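Local structure of acyl carrier protein (Thermotoga maritima MSB8, 6LVU) at residues K10-L19 and L46-F54; V26-L36 and I66-S74. The protein probably carries the growing acyl chain on a phosphopantetheine arm during fatty acid biosynthesis. One frame throughout, in Å; residues are numbered along the deposited sequence.

Interaction 1. Residues K10-L19 and L46-F54. With ZN (zinc ion), chain D; ZN (zinc ion), chain E; ZN (zinc ion), chain C.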
# COMPACT_ATOMS: atom_id res chain seq x y z
N LYS A 10 -4.20 -6.93 5.14
CA LYS A 10 -3.26 -7.54 4.20
C LYS A 10 -2.28 -6.52 3.65
O LYS A 10 -1.10 -6.84 3.40
CB LYS A 10 -4.01 -8.23 3.07
CG LYS A 10 -4.85 -9.46 3.51
CD LYS A 10 -5.59 -10.04 2.29
CE LYS A 10 -6.02 -11.48 2.46
NZ LYS A 10 -7.44 -11.58 2.87
N VAL A 11 -2.74 -5.30 3.39
CA VAL A 11 -1.83 -4.26 2.93
C VAL A 11 -0.78 -4.01 4.00
O VAL A 11 0.40 -3.80 3.70
CB VAL A 11 -2.60 -2.97 2.59
CG1 VAL A 11 -1.67 -1.78 2.64
CG2 VAL A 11 -3.28 -3.09 1.21
N LYS A 12 -1.19 -4.06 5.26
CA LYS A 12 -0.29 -3.72 6.35
C LYS A 12 0.77 -4.79 6.53
O LYS A 12 1.95 -4.48 6.74
CB LYS A 12 -1.11 -3.51 7.62
CG LYS A 12 -0.32 -3.55 8.91
CD LYS A 12 -1.22 -3.21 10.09
CE LYS A 12 -2.26 -4.30 10.30
NZ LYS A 12 -3.24 -3.97 11.37
N SER A 13 0.39 -6.06 6.39
CA SER A 13 1.35 -7.14 6.51
C SER A 13 2.38 -7.08 5.39
O SER A 13 3.59 -7.20 5.62
CB SER A 13 0.61 -8.49 6.49
OG SER A 13 -0.14 -8.64 7.69
N ILE A 14 1.92 -6.90 4.15
CA ILE A 14 2.84 -6.83 3.03
C ILE A 14 3.82 -5.68 3.21
O ILE A 14 5.02 -5.83 2.98
CB ILE A 14 2.06 -6.71 1.71
CG1 ILE A 14 1.27 -8.00 1.44
CG2 ILE A 14 2.97 -6.39 0.56
CD1 ILE A 14 0.23 -7.86 0.33
N ILE A 15 3.31 -4.51 3.63
CA ILE A 15 4.20 -3.35 3.79
C ILE A 15 5.23 -3.65 4.87
O ILE A 15 6.43 -3.40 4.69
CB ILE A 15 3.39 -2.08 4.12
CG1 ILE A 15 2.68 -1.56 2.88
CG2 ILE A 15 4.30 -1.01 4.70
CD1 ILE A 15 1.85 -0.31 3.14
N SER A 16 4.77 -4.22 5.98
CA SER A 16 5.67 -4.57 7.08
C SER A 16 6.68 -5.62 6.64
O SER A 16 7.87 -5.52 6.99
CB SER A 16 4.86 -5.09 8.26
OG SER A 16 5.69 -5.35 9.38
N GLU A 17 6.25 -6.62 5.88
CA GLU A 17 7.18 -7.66 5.44
C GLU A 17 8.26 -7.08 4.53
O GLU A 17 9.45 -7.38 4.69
CB GLU A 17 6.45 -8.80 4.72
CG GLU A 17 5.51 -9.67 5.59
CD GLU A 17 4.57 -10.56 4.76
OE1 GLU A 17 3.77 -11.35 5.33
OE2 GLU A 17 4.64 -10.47 3.52
N LYS A 18 7.88 -6.20 3.60
CA LYS A 18 8.82 -5.76 2.58
C LYS A 18 9.58 -4.49 2.95
O LYS A 18 10.76 -4.37 2.60
CB LYS A 18 8.11 -5.58 1.23
CG LYS A 18 7.86 -6.92 0.56
CD LYS A 18 6.76 -6.88 -0.46
CE LYS A 18 6.64 -8.26 -1.13
NZ LYS A 18 5.30 -8.92 -0.95
N LEU A 19 8.96 -3.56 3.66
CA LEU A 19 9.69 -2.37 4.10
C LEU A 19 10.47 -2.61 5.39
O LEU A 19 11.34 -1.80 5.74
CB LEU A 19 8.74 -1.20 4.31
CG LEU A 19 8.52 -0.18 3.19
CD1 LEU A 19 8.23 -0.84 1.85
CD2 LEU A 19 7.38 0.74 3.58
N LEU A 46 5.69 -2.70 -4.43
CA LEU A 46 4.58 -2.89 -3.50
C LEU A 46 3.27 -3.03 -4.26
O LEU A 46 2.49 -3.96 -4.01
CB LEU A 46 4.51 -1.73 -2.51
CG LEU A 46 5.64 -1.60 -1.49
CD1 LEU A 46 5.53 -0.27 -0.74
CD2 LEU A 46 5.65 -2.76 -0.52
N VAL A 47 3.03 -2.15 -5.22
CA VAL A 47 1.79 -2.17 -5.98
C VAL A 47 1.63 -3.48 -6.74
O VAL A 47 0.54 -4.05 -6.78
CB VAL A 47 1.71 -0.94 -6.89
CG1 VAL A 47 0.80 -1.21 -8.04
CG2 VAL A 47 1.17 0.22 -6.09
N MET A 48 2.71 -3.96 -7.37
CA MET A 48 2.60 -5.24 -8.05
C MET A 48 2.30 -6.37 -7.07
O MET A 48 1.59 -7.32 -7.41
CB MET A 48 3.87 -5.55 -8.83
CG MET A 48 3.71 -5.37 -10.33
SD MET A 48 5.31 -5.48 -11.12
CE MET A 48 6.08 -4.04 -10.39
N ASP A 49 2.84 -6.28 -5.86
CA ASP A 49 2.52 -7.29 -4.86
C ASP A 49 1.06 -7.18 -4.44
O ASP A 49 0.37 -8.20 -4.34
CB ASP A 49 3.50 -7.16 -3.70
CG ASP A 49 4.94 -7.35 -4.16
OD1 ASP A 49 5.14 -8.09 -5.15
OD2 ASP A 49 5.87 -6.75 -3.58
N PHE A 50 0.55 -5.95 -4.25
CA PHE A 50 -0.88 -5.75 -4.01
C PHE A 50 -1.72 -6.20 -5.20
O PHE A 50 -2.80 -6.77 -5.03
CB PHE A 50 -1.18 -4.29 -3.67
CG PHE A 50 -0.43 -3.78 -2.46
CD1 PHE A 50 -0.23 -4.60 -1.35
CD2 PHE A 50 0.09 -2.50 -2.43
CE1 PHE A 50 0.49 -4.15 -0.25
CE2 PHE A 50 0.79 -2.04 -1.33
CZ PHE A 50 0.99 -2.86 -0.24
N GLU A 51 -1.23 -5.95 -6.42
CA GLU A 51 -1.95 -6.38 -7.61
C GLU A 51 -2.16 -7.89 -7.62
O GLU A 51 -3.26 -8.38 -7.88
CB GLU A 51 -1.20 -5.95 -8.87
CG GLU A 51 -1.59 -4.56 -9.34
CD GLU A 51 -0.74 -4.04 -10.48
OE1 GLU A 51 -1.11 -3.00 -11.06
OE2 GLU A 51 0.29 -4.67 -10.81
N SER A 52 -1.11 -8.64 -7.29
CA SER A 52 -1.19 -10.09 -7.24
C SER A 52 -1.92 -10.57 -5.99
O SER A 52 -2.49 -11.66 -5.99
CB SER A 52 0.21 -10.69 -7.31
OG SER A 52 0.27 -11.96 -6.69
N GLU A 53 -1.88 -9.80 -4.91
CA GLU A 53 -2.55 -10.21 -3.68
C GLU A 53 -4.08 -10.19 -3.83
O GLU A 53 -4.76 -11.12 -3.39
CB GLU A 53 -2.09 -9.30 -2.54
CG GLU A 53 -2.51 -9.73 -1.17
CD GLU A 53 -1.84 -11.03 -0.73
OE1 GLU A 53 -2.44 -11.74 0.10
OE2 GLU A 53 -0.72 -11.34 -1.22
N PHE A 54 -4.63 -9.15 -4.43
CA PHE A 54 -6.08 -8.98 -4.48
C PHE A 54 -6.66 -9.23 -5.86
O PHE A 54 -7.88 -9.13 -6.02
CB PHE A 54 -6.47 -7.58 -4.00
CG PHE A 54 -6.01 -7.27 -2.62
CD1 PHE A 54 -6.72 -7.71 -1.52
CD2 PHE A 54 -4.85 -6.54 -2.41
CE1 PHE A 54 -6.29 -7.42 -0.24
CE2 PHE A 54 -4.42 -6.25 -1.14
CZ PHE A 54 -5.13 -6.69 -0.05
ZN ZN D . 3.09 -11.62 3.01
ZN ZN E . 7.04 -7.61 -5.93
ZN ZN C . -1.31 -13.13 1.19
O HOH W 1 -0.73 -14.84 -0.13
O HOH W 2 8.14 -7.88 -3.93
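Phe50 presses its ring into the side of helix 10-19, among Val11, Ile14 and Ile15. Its CB points past that helix, but with CG anti to the carbonyl carbon (chi1 -58°) the ring swings across to it. CD1 meets Ile14 CD1 at 3.7 Å. CE1, one atom further, lies against Ile14 CG2 at 3.4 Å, and at the tip CZ receives Ile15 CG1 at 3.8 Å, edge-on in the ring plane. Val11 CG2 lies over one face, off-centre, and Leu46 O, one helical turn back, over the opposite one. The branched aliphatic residues offer methyl and methylene groups in several directions and so wrap a flat ring closely. An alanine in place of Phe50 would probably leave a gap between the helices and strip Ile14 and Ile15 of their common partner.

Toward solvent the chemistry turns polar. Lys18 reaches over Leu46 CD2 and forms a long salt bridge from NZ to Asp49 OD2 (3.5 Å). Asp49 OD1 binds a zinc ion at 2.1 Å, which Asp45 also binds, so one carboxylate serves two cations. Ile14 CD1 slides along Glu53 CG, whose carboxylate end holds another zinc ion, while Lys10 CB and CD touch the CZ and CE1 corner of the Phe54 ring and Lys10 NZ pairs with Glu6.

The helix segments run closer to antiparallel than parallel, at 140°, with axes 10.7 Å apart, as two members of the acyl carrier protein helical bundle. Helix 69-79 packs against both: its Ile72 touches Val11 and Phe50, and its Ile76 touches Val11 and Phe54, closing the core.

Interaction 2. Residues V26-L36 and I66-S74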
# COMPACT_ATOMS: atom_id res chain seq x y z
N VAL A 26 2.20 1.12 10.78
CA VAL A 26 1.47 1.16 9.52
C VAL A 26 0.01 1.47 9.84
O VAL A 26 -0.77 0.60 10.22
CB VAL A 26 1.62 -0.15 8.74
CG1 VAL A 26 0.86 -0.07 7.41
CG2 VAL A 26 3.09 -0.44 8.51
N THR A 27 -0.36 2.74 9.68
CA THR A 27 -1.72 3.20 9.90
C THR A 27 -2.27 3.76 8.60
O THR A 27 -1.53 3.98 7.63
CB THR A 27 -1.76 4.28 10.98
OG1 THR A 27 -1.03 5.42 10.53
CG2 THR A 27 -1.13 3.75 12.28
N GLU A 28 -3.59 3.98 8.57
CA GLU A 28 -4.21 4.58 7.40
C GLU A 28 -3.57 5.91 7.01
O GLU A 28 -3.48 6.23 5.82
CB GLU A 28 -5.71 4.81 7.64
CG GLU A 28 -6.57 3.56 7.73
CD GLU A 28 -7.33 3.27 6.45
OE1 GLU A 28 -7.51 4.23 5.65
OE2 GLU A 28 -7.79 2.11 6.27
N GLU A 29 -3.08 6.68 7.98
CA GLU A 29 -2.57 8.03 7.75
C GLU A 29 -1.08 8.07 7.43
O GLU A 29 -0.57 9.16 7.13
CB GLU A 29 -2.80 8.93 8.97
CG GLU A 29 -4.24 9.38 9.21
CD GLU A 29 -5.16 8.24 9.59
OE1 GLU A 29 -4.76 7.40 10.45
OE2 GLU A 29 -6.28 8.19 9.04
N ALA A 30 -0.38 6.95 7.52
CA ALA A 30 1.07 6.93 7.34
C ALA A 30 1.42 7.19 5.88
O ALA A 30 0.89 6.55 4.97
CB ALA A 30 1.64 5.58 7.80
N LYS A 31 2.34 8.13 5.66
CA LYS A 31 2.87 8.37 4.32
C LYS A 31 3.98 7.35 4.06
O LYS A 31 4.81 7.10 4.94
CB LYS A 31 3.38 9.81 4.24
CG LYS A 31 2.25 10.81 4.54
CD LYS A 31 2.72 12.22 4.85
CE LYS A 31 2.51 13.18 3.72
NZ LYS A 31 3.34 12.87 2.53
N LEU A 32 3.95 6.72 2.89
CA LEU A 32 4.93 5.68 2.60
C LEU A 32 6.35 6.22 2.77
O LEU A 32 7.16 5.64 3.51
CB LEU A 32 4.76 5.13 1.18
CG LEU A 32 3.57 4.29 0.69
CD1 LEU A 32 3.03 3.33 1.75
CD2 LEU A 32 2.48 5.21 0.16
N ILE A 33 6.65 7.32 2.11
CA ILE A 33 8.00 7.86 2.15
C ILE A 33 8.27 8.52 3.50
O ILE A 33 9.15 8.10 4.25
CB ILE A 33 8.21 8.84 0.98
CG1 ILE A 33 7.89 8.12 -0.33
CG2 ILE A 33 9.66 9.39 1.00
CD1 ILE A 33 8.45 8.78 -1.58
N ASP A 34 7.48 9.54 3.84
CA ASP A 34 7.85 10.41 4.95
C ASP A 34 7.84 9.67 6.28
O ASP A 34 8.71 9.91 7.13
CB ASP A 34 6.90 11.60 5.00
CG ASP A 34 7.50 12.85 4.37
OD1 ASP A 34 7.10 13.97 4.77
OD2 ASP A 34 8.37 12.70 3.48
N ASP A 35 6.87 8.79 6.50
CA ASP A 35 6.70 8.13 7.79
C ASP A 35 7.35 6.76 7.83
O ASP A 35 8.06 6.45 8.78
CB ASP A 35 5.21 8.03 8.14
CG ASP A 35 4.56 9.39 8.33
OD1 ASP A 35 5.23 10.29 8.88
OD2 ASP A 35 3.38 9.57 7.94
N LEU A 36 7.13 5.94 6.81
CA LEU A 36 7.55 4.55 6.81
C LEU A 36 8.90 4.32 6.14
O LEU A 36 9.34 3.18 6.02
CB LEU A 36 6.48 3.67 6.15
CG LEU A 36 5.11 3.62 6.81
CD1 LEU A 36 4.19 2.72 6.00
CD2 LEU A 36 5.22 3.12 8.23
N ILE A 66 -0.68 8.20 -5.06
CA ILE A 66 -0.69 7.36 -3.86
C ILE A 66 0.35 7.90 -2.89
O ILE A 66 1.56 7.80 -3.12
CB ILE A 66 -0.43 5.89 -4.19
CG1 ILE A 66 -1.61 5.33 -4.99
CG2 ILE A 66 -0.29 5.10 -2.92
CD1 ILE A 66 -1.32 4.00 -5.58
N SER A 67 -0.11 8.47 -1.78
CA SER A 67 0.76 9.08 -0.79
C SER A 67 0.78 8.34 0.54
O SER A 67 1.84 8.22 1.15
CB SER A 67 0.32 10.53 -0.57
OG SER A 67 1.13 11.17 0.40
N THR A 68 -0.35 7.80 0.98
CA THR A 68 -0.47 7.15 2.28
C THR A 68 -0.90 5.70 2.13
O THR A 68 -1.29 5.23 1.05
CB THR A 68 -1.49 7.86 3.17
OG1 THR A 68 -2.79 7.71 2.59
CG2 THR A 68 -1.16 9.31 3.31
N VAL A 69 -0.84 4.98 3.25
CA VAL A 69 -1.35 3.62 3.30
C VAL A 69 -2.83 3.60 2.96
O VAL A 69 -3.30 2.74 2.20
CB VAL A 69 -1.07 3.00 4.68
CG1 VAL A 69 -1.80 1.67 4.84
CG2 VAL A 69 0.40 2.82 4.88
N GLY A 70 -3.59 4.56 3.50
CA GLY A 70 -5.01 4.63 3.22
C GLY A 70 -5.32 4.81 1.74
O GLY A 70 -6.33 4.30 1.25
N ASP A 71 -4.44 5.50 1.02
CA ASP A 71 -4.62 5.66 -0.43
C ASP A 71 -4.59 4.31 -1.13
O ASP A 71 -5.39 4.06 -2.04
CB ASP A 71 -3.51 6.54 -1.00
CG ASP A 71 -3.73 8.01 -0.74
OD1 ASP A 71 -4.88 8.38 -0.42
OD2 ASP A 71 -2.76 8.79 -0.85
N ILE A 72 -3.63 3.46 -0.76
CA ILE A 72 -3.52 2.12 -1.33
C ILE A 72 -4.79 1.32 -1.05
O ILE A 72 -5.38 0.72 -1.94
CB ILE A 72 -2.29 1.39 -0.77
CG1 ILE A 72 -1.01 2.00 -1.32
CG2 ILE A 72 -2.35 -0.10 -1.07
CD1 ILE A 72 0.14 1.87 -0.36
N VAL A 73 -5.20 1.30 0.22
CA VAL A 73 -6.40 0.55 0.58
C VAL A 73 -7.59 1.04 -0.24
O VAL A 73 -8.30 0.24 -0.87
CB VAL A 73 -6.68 0.67 2.09
CG1 VAL A 73 -7.89 -0.15 2.45
CG2 VAL A 73 -5.48 0.22 2.88
N SER A 74 -7.79 2.36 -0.30
CA SER A 74 -8.95 2.89 -1.02
C SER A 74 -8.87 2.57 -2.50
O SER A 74 -9.88 2.25 -3.13
CB SER A 74 -9.09 4.39 -0.81
OG SER A 74 -9.66 4.65 0.47
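Lys31 and Thr68 form a lone antiparallel beta bridge, with CA atoms 4.1 Å apart, in a chain that has no strands. They are a non-hydrogen-bonded pair, and the bonds flank them: Val69 N gives to Ala30 O (2.9 Å), nearly in line with the carbonyl, and Leu32 N gives to Ser67 O (3.1 Å). Between these, Thr68 CA and Lys31 CA each make a CA-H...O contact with Ala30 O and Ser67 O respectively.

The bridge ends where helix 69-79 begins. Thr68 is its N-cap and makes a capping box with Asp71: Asp71 N donates to Thr68 OG1, which chi1 66° turns back toward the helix start, and Asp71 OD2 accepts from Thr68 N, above the carboxylate plane, and from Ser67 N by its anti lone pair, holding the backbone that leads into the helix. The other first-turn N-H groups go to loop carbonyls, Val69 N to Ala30 and Gly70 N to Glu28 O (2.9 Å) in the type I turn of Thr27 to Ala30. A CB on Gly70 would clash with that oxygen, so the missing side chain lets the turn approach. Glu28 itself forms a salt bridge with Arg4.

Val69 is the apolar anchor. Its CB abuts Thr27 O at 3.1 Å, and its CG2 is ringed by methyls of Val26, Ala30, Leu32 and Leu36. Leu32 CD1 also reaches Ile72 CD1, at 3.9 Å; its side chain is about 9 Å from that of Ser40, the predicted phosphopantetheine site, unmodified here.

The loop meets helix 4-19 through Leu36 on Ile15 and Glu28 on Phe8, while Val73 packs helix 69-79 directly against Ile7 of helix 4-19.

Overall arrangement
Interaction 1 joins two helices chiefly through side chains, with no backbone bonds between them; it has an aromatic and aliphatic interior and a rim of salt bridge and zinc-bound carboxylates. Interaction 2 joins a loop to a helix start, chiefly by backbone hydrogen bonds, with an aliphatic cluster round Val69. Both are partly buried, and their centres lie 12 Å apart on opposite sides of the chain's centre. They meet in the core: Phe50 CD2 is 3.7 Å from Ile72 CG2, and Ile15 CD1 is 3.9 Å from Val69 CG2. Their segments alternate along the chain. Interaction 2 pins the loop between helices 4-19 and 42-54 to helix 69-79, which packs against both.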